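Surface protein SPB1 (Streptococcus agalactiae, PDB 4UZG) forms the backbone of the group B streptococcus type 2b pilus, a structural subunit probably joined to its neighbours by sortase. Local coordinates at residues A[45-50]-A[87-92]; A[133-138]-A[143-148]. All blocks are in the same frame, centred on the assembly; numbering follows the deposited sequence. Where two conformers were deposited one is given.

Contacts 1 and 2 lie side by side at one end of the large mixed sheet, their centres 12 Å apart, and in each an asparagine amide from a turn or short 3-10 segment grips the backbone of a neighbouring loop. Segment 45-50 also touches both segments of contact 2: Ser48 O and Gly134 N, 2.8 Å apart, probably hydrogen-bond, and Val49 CG1 packs 3.3 Å from Glu144 O. Strand 37-43 runs between strands 90-96 and 146-153, linking both contacts to one sheet. Neither touches calcium; the side chains of Val50 and Ala135 each lie about 14 Å from a bound ion. Near contact 2, Asn147 is covalently joined to Lys4.

Contact 1: A[45-50]-A[87-92]; sequences PSASVV and ENNNFT
Asn89 reaches into the loop 45-50 and spends both hydrogens of its ND2 on main-chain carbonyls of that loop. Asn89 ND2 gives one bond to Pro45 O at 2.9 Å, bent at the hydrogen (137°) and approaching nearly along the C=O axis. The other runs from Asn89 ND2 to Val50 O, also 2.9 Å, but much straighter at 164° and in the carbonyl plane. This is the tight side of the contact, where the buried residues Pro45 and Val50 offer their carbonyls. Both acceptors lie close to the plane of the Asn89 amide, so the two bonds restrain its rotation, and the amide's other polar atom is held too: OD1 accepts a hydrogen bond from Leu52 N. With CG anti to the backbone N (chi1 -154°), the Asn89 side chain extends from its turn to the loop. That turn is a type I' beta turn, Glu87 to Asn90, joining strands 81-87 and 90-96 as a tight beta hairpin; both central residues, Asn88 and Asn89, have positive phi. The hairpin tip thus meets the connection between strands 37-43 and 50-62 of the same sheet. Within that connection, Ser46 O receives the backbone N-H groups of both Val49 and Val50, a fold of the loop in which the carbonyls of Pro45 and Val50 converge on one nitrogen. Toward solvent, on the side of the more exposed Ala47, the contact thins to the alanine methyl against the amide, Ala47 CB lying 3.7 Å from both CG and OD1 of Asn89.

Contact 2: A[133-138]-A[143-148]; sequences SGAKPG and PENTNI
Asn145 has chi1 at -74°, which sets CG beside its backbone N and anti to the carbonyl carbon, and chi2 near 26° turns the amide so that both its ends meet the main chain of Lys136. Asn145 OD1 accepts from Lys136 N at 3.0 Å; this bond is almost straight (170°) and falls on a lone pair in the carbonyl plane. Asn145 ND2 returns a bond to Lys136 O at 2.9 Å, less straight, with the acceptor tilted out of the amide plane. One side chain therefore satisfies the N-H and C=O of a single residue, as a neighbouring strand might, and ND2 also donates to Val166 O. Ala135 closes in beside the amide, its CA 3.6 Å from Asn145 OD1.

Farther out, the Lys136 and Glu144 side chains are each bent at chi2, and the lysine lays its CG and CE methylenes against the carboxylate of Glu144, Lys136 CE 3.6 Å from Glu144 OE2. Their charged atoms stay farther apart, Lys136 NZ lying 4.8 Å from Glu144 OE2.

Asn145 ends the 3-10 segment 143-145 and leads straight into strand 146-153. Two residues on, Asn147 CG is linked covalently to Lys4 NZ, the intramolecular Lys-Asn isopeptide bond characteristic of Gram-positive pilin domains.

Contact 1: A[45-50]-A[87-92]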
loop_
_atom_site.group_PDB
_atom_site.type_symbol
_atom_site.label_atom_id
_atom_site.label_comp_id
_atom_site.label_asym_id
_atom_site.label_seq_id
_atom_site.Cartn_x
_atom_site.Cartn_y
_atom_site.Cartn_z
ATOM N N PRO A 45 2.262 3.028 9.998
ATOM C CA PRO A 45 3.491 3.679 9.537
ATOM C C PRO A 45 3.341 5.191 9.674
ATOM O O PRO A 45 2.274 5.729 9.964
ATOM C CB PRO A 45 3.568 3.300 8.059
ATOM C CG PRO A 45 2.521 2.438 7.766
ATOM C CD PRO A 45 1.568 2.358 8.892
ATOM N N SER A 46 4.436 5.895 9.469
ATOM C CA SER A 46 4.392 7.343 9.372
ATOM C C SER A 46 3.326 7.767 8.362
ATOM O O SER A 46 3.142 7.103 7.329
ATOM C CB SER A 46 5.750 7.850 8.865
ATOM O OG SER A 46 5.691 9.222 8.505
ATOM N N ALA A 47 2.690 8.917 8.594
ATOM C CA ALA A 47 1.720 9.442 7.654
ATOM C C ALA A 47 2.370 9.833 6.314
ATOM O O ALA A 47 1.655 10.007 5.324
ATOM C CB ALA A 47 1.000 10.629 8.241
ATOM N N SER A 48 3.701 9.957 6.281
ATOM C CA SER A 48 4.424 10.178 5.029
ATOM C C SER A 48 4.544 8.893 4.198
ATOM O O SER A 48 5.035 8.947 3.068
ATOM C CB SER A 48 5.813 10.739 5.316
ATOM O OG SER A 48 6.583 9.801 6.037
ATOM N N VAL A 49 4.116 7.769 4.760
ATOM C CA VAL A 49 4.159 6.454 4.130
ATOM C C VAL A 49 2.748 5.928 3.878
ATOM O O VAL A 49 2.390 5.638 2.729
ATOM C CB VAL A 49 4.983 5.457 4.966
ATOM C CG1 VAL A 49 4.893 4.050 4.380
ATOM C CG2 VAL A 49 6.437 5.916 5.093
ATOM N N VAL A 50 1.941 5.738 4.933
ATOM C CA VAL A 50 0.514 5.484 4.752
ATOM C C VAL A 50 -0.226 6.402 5.711
ATOM O O VAL A 50 -0.023 6.333 6.933
ATOM C CB VAL A 50 0.067 4.037 4.996
ATOM C CG1 VAL A 50 -1.425 3.905 4.672
ATOM C CG2 VAL A 50 0.871 3.036 4.183
ATOM N N GLU A 87 -4.918 9.517 17.302
ATOM C CA GLU A 87 -3.831 10.443 17.561
ATOM C C GLU A 87 -2.652 10.052 16.690
ATOM O O GLU A 87 -2.305 8.882 16.604
ATOM C CB GLU A 87 -3.381 10.376 19.027
ATOM C CG GLU A 87 -4.385 10.877 20.050
ATOM C CD GLU A 87 -3.867 10.784 21.489
ATOM O OE1 GLU A 87 -2.880 10.061 21.738
ATOM O OE2 GLU A 87 -4.451 11.430 22.383
ATOM N N ASN A 88 -2.009 11.041 16.090
ATOM C CA ASN A 88 -0.693 10.804 15.503
ATOM C C ASN A 88 -0.696 9.718 14.420
ATOM O O ASN A 88 0.267 8.954 14.326
ATOM C CB ASN A 88 0.300 10.395 16.612
ATOM C CG ASN A 88 0.471 11.460 17.667
ATOM O OD1 ASN A 88 0.554 12.646 17.354
ATOM N ND2 ASN A 88 0.510 11.043 18.926
ATOM N N ASN A 89 -1.756 9.644 13.633
ATOM C CA ASN A 89 -1.903 8.680 12.535
ATOM C C ASN A 89 -2.214 7.265 12.990
ATOM O O ASN A 89 -2.234 6.346 12.171
ATOM C CB ASN A 89 -0.669 8.671 11.615
ATOM C CG ASN A 89 -0.986 8.204 10.196
ATOM O OD1 ASN A 89 -1.923 8.681 9.553
ATOM N ND2 ASN A 89 -0.169 7.280 9.691
ATOM N N ASN A 90 -2.473 7.109 14.286
ATOM C CA ASN A 90 -2.793 5.832 14.907
ATOM C C ASN A 90 -4.220 5.854 15.449
ATOM O O ASN A 90 -4.853 6.921 15.530
ATOM C CB ASN A 90 -1.816 5.548 16.042
ATOM C CG ASN A 90 -0.378 5.572 15.595
ATOM O OD1 ASN A 90 -0.048 5.081 14.525
ATOM N ND2 ASN A 90 0.497 6.140 16.421
ATOM N N PHE A 91 -4.725 4.700 15.898
ATOM C CA PHE A 91 -6.022 4.675 16.550
ATOM C C PHE A 91 -6.102 3.563 17.584
ATOM O O PHE A 91 -5.389 2.559 17.503
ATOM C CB PHE A 91 -7.173 4.567 15.546
ATOM C CG PHE A 91 -7.260 3.249 14.804
ATOM C CD1 PHE A 91 -7.927 2.176 15.346
ATOM C CD2 PHE A 91 -6.665 3.101 13.550
ATOM C CE1 PHE A 91 -8.027 0.983 14.667
ATOM C CE2 PHE A 91 -6.762 1.906 12.849
ATOM C CZ PHE A 91 -7.441 0.834 13.404
ATOM N N THR A 92 -7.020 3.761 18.528
ATOM C CA THR A 92 -7.416 2.766 19.495
ATOM C C THR A 92 -8.931 2.719 19.537
ATOM O O THR A 92 -9.580 3.745 19.719
ATOM C CB THR A 92 -6.892 3.127 20.909
ATOM O OG1 THR A 92 -5.475 3.240 20.868
ATOM C CG2 THR A 92 -7.309 2.080 21.925
#

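Contact 2: A[133-138]-A[143-148]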
loop_
_atom_site.group_PDB
_atom_site.type_symbol
_atom_site.label_atom_id
_atom_site.label_comp_id
_atom_site.label_asym_id
_atom_site.label_seq_id
_atom_site.Cartn_x
_atom_site.Cartn_y
_atom_site.Cartn_z
ATOM N N SER A 133 4.305 9.152 -0.624
ATOM C CA SER A 133 5.572 9.043 -1.327
ATOM C C SER A 133 6.722 8.443 -0.535
ATOM O O SER A 133 7.723 8.039 -1.124
ATOM C CB SER A 133 6.001 10.407 -1.846
ATOM O OG SER A 133 6.401 11.206 -0.763
ATOM N N GLY A 134 6.617 8.411 0.798
ATOM C CA GLY A 134 7.675 7.857 1.609
ATOM C C GLY A 134 7.760 6.345 1.623
ATOM O O GLY A 134 8.711 5.789 2.140
ATOM N N ALA A 135 6.754 5.669 1.081
ATOM C CA ALA A 135 6.772 4.219 1.061
ATOM C C ALA A 135 7.989 3.717 0.293
ATOM O O ALA A 135 8.396 4.294 -0.721
ATOM C CB ALA A 135 5.522 3.710 0.407
ATOM N N LYS A 136 8.579 2.640 0.777
ATOM C CA LYS A 136 9.703 2.028 0.097
ATOM C C LYS A 136 9.211 0.943 -0.830
ATOM O O LYS A 136 8.326 0.173 -0.472
ATOM C CB LYS A 136 10.656 1.416 1.117
ATOM C CG LYS A 136 11.134 2.373 2.161
ATOM C CD LYS A 136 12.067 3.388 1.600
ATOM C CE LYS A 136 12.838 4.061 2.730
ATOM N NZ LYS A 136 13.536 5.289 2.275
ATOM N N PRO A 137 9.843 0.799 -2.010
ATOM C CA PRO A 137 9.419 -0.223 -2.973
ATOM C C PRO A 137 10.068 -1.572 -2.698
ATOM O O PRO A 137 11.079 -1.696 -2.018
ATOM C CB PRO A 137 9.900 0.363 -4.318
ATOM C CG PRO A 137 11.163 1.080 -3.940
ATOM C CD PRO A 137 10.844 1.711 -2.606
ATOM N N GLY A 138 9.460 -2.593 -3.289
ATOM C CA GLY A 138 10.037 -3.923 -3.292
ATOM C C GLY A 138 9.437 -4.892 -2.293
ATOM O O GLY A 138 8.466 -4.580 -1.588
ATOM N N PRO A 143 9.955 -2.465 7.539
ATOM C CA PRO A 143 9.220 -2.009 8.724
ATOM C C PRO A 143 8.535 -0.664 8.507
ATOM O O PRO A 143 7.496 -0.406 9.087
ATOM C CB PRO A 143 10.314 -1.904 9.815
ATOM C CG PRO A 143 11.448 -2.728 9.323
ATOM C CD PRO A 143 11.363 -2.801 7.828
ATOM N N GLU A 144 9.120 0.188 7.676
ATOM C CA GLU A 144 8.561 1.519 7.437
ATOM C C GLU A 144 7.217 1.480 6.731
ATOM O O GLU A 144 6.474 2.446 6.828
ATOM C CB GLU A 144 9.523 2.365 6.596
ATOM C CG GLU A 144 10.983 2.228 6.972
ATOM C CD GLU A 144 11.742 1.258 6.074
ATOM O OE1 GLU A 144 11.414 0.061 6.031
ATOM O OE2 GLU A 144 12.695 1.696 5.402
ATOM N N ASN A 145 6.921 0.382 6.033
ATOM C CA ASN A 145 5.668 0.227 5.308
ATOM C C ASN A 145 4.659 -0.618 6.098
ATOM O O ASN A 145 3.599 -0.972 5.578
ATOM C CB ASN A 145 5.915 -0.506 3.981
ATOM C CG ASN A 145 6.595 0.332 2.893
ATOM O OD1 ASN A 145 7.323 1.283 3.138
ATOM N ND2 ASN A 145 6.403 -0.116 1.674
ATOM N N THR A 146 4.980 -0.952 7.351
ATOM C CA THR A 146 4.241 -1.957 8.120
ATOM C C THR A 146 3.453 -1.305 9.232
ATOM O O THR A 146 3.935 -0.374 9.885
ATOM C CB THR A 146 5.251 -2.991 8.661
ATOM O OG1 THR A 146 5.926 -3.604 7.554
ATOM C CG2 THR A 146 4.594 -4.100 9.470
ATOM N N ASN A 147 2.243 -1.806 9.460
ATOM C CA ASN A 147 1.516 -1.458 10.667
ATOM C C ASN A 147 1.302 -2.690 11.509
ATOM O O ASN A 147 1.408 -3.829 11.027
ATOM C CB ASN A 147 0.157 -0.864 10.374
ATOM C CG ASN A 147 -0.759 -1.852 9.768
ATOM O OD1 ASN A 147 -0.564 -2.376 8.682
ATOM N N ILE A 148 0.987 -2.458 12.785
ATOM C CA ILE A 148 0.695 -3.539 13.705
ATOM C C ILE A 148 -0.592 -3.243 14.445
ATOM O O ILE A 148 -0.813 -2.124 14.887
ATOM C CB ILE A 148 1.852 -3.784 14.715
ATOM C CG1 ILE A 148 1.536 -4.999 15.587
ATOM C CG2 ILE A 148 2.128 -2.560 15.540
ATOM C CD1 ILE A 148 2.683 -5.497 16.434
#